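Local coordinates for biofilm-associated surface protein (Staphylococcus aureus, PDB 7C7U) that is a cell wall-anchored, calcium-binding surface protein that acts in biofilm formation, probably as a switch controlling assembly of functional amyloid, at residues I257-L262 against D297-G302. Residues are numbered along the deposited sequence; the frame is centred on the assembly and turned at random.
Sequences IDKDLL and DEVGNG
Gly300 and Ile257 make the tight end of this contact, backbone against backbone. Ile257 N donates to Gly300 O at 2.7 Å, approaching from above the carbonyl plane, 41° out of it. In return Gly300 CA lies 3.3 Å from Ile257 O in a nearly straight CA-H...O contact, an approach that leaves no space for a side chain at this position, whose positive phi also suits glycine. Gly300 ends a type I turn that begins at Asp297, and the carboxylate of Asp297 braces it: Asp297 OD1 accepts Val299 N at 3.0 Å, an Asx turn, and accepts the amide of Asn301 from the opposite face of its plane. Beside the turn, Leu262 reaches out from the 3-10 segment 259-262. With CG anti to its own carbonyl carbon (chi1 -63°), it lays CD1 over the turn's peptides, 3.4 Å from Glu298 O. The start of that 3-10 segment is held by a second Asx turn, Asp258 OD1 accepting the amide of Asp260.

Packing is looser on the solvent side. There Lys259 CB stands 3.8 Å from Val299 O, and its CD only grazes Val299 CG2 at 4.4 Å before the chain bends away, NZ pairing with Asp260 OD1 in a salt bridge whose hydrogen bond is weak. Ile296 continues the apolar cover over Ile257 and Leu262, while Leu261 turns to Leu329 of strand 323-331 and Phe364 of strand 359-369. The contact thus begins the antiparallel pairing of edge strand 301-305 with strand 252-257, which Gly302 and Tyr255 carry onward, and strand 359-369 flanks 252-257 on its other side.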
loop_
_atom_site.group_PDB
_atom_site.type_symbol
_atom_site.label_atom_id
_atom_site.label_comp_id
_atom_site.label_asym_id
_atom_site.label_seq_id
_atom_site.Cartn_x
_atom_site.Cartn_y
_atom_site.Cartn_z
ATOM N N ILE A 257 21.680 -9.376 -0.223
ATOM C CA ILE A 257 20.807 -8.211 -0.047
ATOM C C ILE A 257 20.972 -7.319 -1.274
ATOM O O ILE A 257 22.100 -7.000 -1.661
ATOM C CB ILE A 257 21.132 -7.450 1.254
ATOM C CG1 ILE A 257 21.230 -8.405 2.447
ATOM C CG2 ILE A 257 20.094 -6.314 1.554
ATOM C CD1 ILE A 257 19.917 -9.124 2.782
ATOM N N ASP A 258 19.856 -6.942 -1.898
ATOM C CA ASP A 258 19.888 -6.105 -3.094
ATOM C C ASP A 258 20.792 -4.892 -2.887
ATOM O O ASP A 258 20.600 -4.115 -1.947
ATOM C CB ASP A 258 18.468 -5.650 -3.439
ATOM C CG ASP A 258 18.362 -5.066 -4.832
ATOM O OD1 ASP A 258 19.100 -4.109 -5.145
ATOM O OD2 ASP A 258 17.548 -5.562 -5.626
ATOM N N LYS A 259 21.787 -4.753 -3.763
ATOM C CA LYS A 259 22.772 -3.678 -3.653
ATOM C C LYS A 259 22.126 -2.278 -3.624
ATOM O O LYS A 259 22.661 -1.363 -2.991
ATOM C CB LYS A 259 23.775 -3.795 -4.802
ATOM C CG LYS A 259 23.173 -3.616 -6.178
ATOM C CD LYS A 259 24.233 -3.833 -7.264
ATOM C CE LYS A 259 23.667 -3.545 -8.647
ATOM N NZ LYS A 259 23.201 -2.113 -8.715
ATOM N N ASP A 260 20.993 -2.081 -4.298
ATOM C CA ASP A 260 20.379 -0.751 -4.294
ATOM C C ASP A 260 19.753 -0.370 -2.965
ATOM O O ASP A 260 19.431 0.805 -2.772
ATOM C CB ASP A 260 19.320 -0.630 -5.388
ATOM C CG ASP A 260 19.920 -0.645 -6.773
ATOM O OD1 ASP A 260 21.105 -0.287 -6.889
ATOM O OD2 ASP A 260 19.214 -1.000 -7.735
ATOM N N LEU A 261 19.544 -1.312 -2.054
ATOM C CA LEU A 261 19.066 -0.932 -0.734
ATOM C C LEU A 261 20.196 -0.495 0.183
ATOM O O LEU A 261 19.935 0.135 1.208
ATOM C CB LEU A 261 18.301 -2.097 -0.091
ATOM C CG LEU A 261 16.874 -2.272 -0.593
ATOM C CD1 LEU A 261 16.194 -3.440 0.093
ATOM C CD2 LEU A 261 16.098 -0.967 -0.343
ATOM N N LEU A 262 21.438 -0.806 -0.164
ATOM C CA LEU A 262 22.550 -0.560 0.753
ATOM C C LEU A 262 22.648 0.879 1.260
ATOM O O LEU A 262 22.954 1.054 2.454
ATOM C CB LEU A 262 23.863 -0.980 0.082
ATOM C CG LEU A 262 24.020 -2.459 -0.281
ATOM C CD1 LEU A 262 25.485 -2.759 -0.511
ATOM C CD2 LEU A 262 23.432 -3.379 0.787
ATOM N N ASP A 297 28.956 -7.492 2.190
ATOM C CA ASP A 297 30.041 -6.869 1.444
ATOM C C ASP A 297 29.462 -5.772 0.547
ATOM O O ASP A 297 28.274 -5.445 0.626
ATOM C CB ASP A 297 30.862 -7.920 0.684
ATOM C CG ASP A 297 30.088 -8.618 -0.429
ATOM O OD1 ASP A 297 29.014 -8.143 -0.846
ATOM O OD2 ASP A 297 30.563 -9.677 -0.894
ATOM N N GLU A 298 30.290 -5.210 -0.340
ATOM C CA GLU A 298 29.873 -4.022 -1.079
ATOM C C GLU A 298 28.754 -4.317 -2.065
ATOM O O GLU A 298 28.130 -3.375 -2.557
ATOM C CB GLU A 298 31.051 -3.392 -1.838
ATOM C CG GLU A 298 31.347 -4.036 -3.193
ATOM C CD GLU A 298 32.143 -5.329 -3.117
ATOM O OE1 GLU A 298 32.287 -5.899 -2.008
ATOM O OE2 GLU A 298 32.604 -5.786 -4.190
ATOM N N VAL A 299 28.490 -5.586 -2.378
ATOM C CA VAL A 299 27.404 -5.951 -3.278
ATOM C C VAL A 299 26.226 -6.566 -2.538
ATOM O O VAL A 299 25.228 -6.934 -3.169
ATOM C CB VAL A 299 27.906 -6.887 -4.393
ATOM C CG1 VAL A 299 28.024 -8.319 -3.903
ATOM C CG2 VAL A 299 27.017 -6.786 -5.634
ATOM N N GLY A 300 26.273 -6.603 -1.218
ATOM C CA GLY A 300 25.146 -7.046 -0.424
ATOM C C GLY A 300 25.193 -8.496 0.014
ATOM O O GLY A 300 24.207 -8.979 0.580
ATOM N N ASN A 301 26.312 -9.188 -0.211
ATOM C CA ASN A 301 26.445 -10.604 0.119
ATOM C C ASN A 301 27.082 -10.807 1.484
ATOM O O ASN A 301 27.984 -10.063 1.885
ATOM C CB ASN A 301 27.287 -11.319 -0.943
ATOM C CG ASN A 301 26.612 -11.341 -2.277
ATOM O OD1 ASN A 301 25.402 -11.129 -2.370
ATOM N ND2 ASN A 301 27.376 -11.601 -3.324
ATOM N N GLY A 302 26.623 -11.839 2.190
ATOM C CA GLY A 302 27.216 -12.184 3.464
ATOM C C GLY A 302 27.007 -13.652 3.776
ATOM O O GLY A 302 26.254 -14.363 3.100
#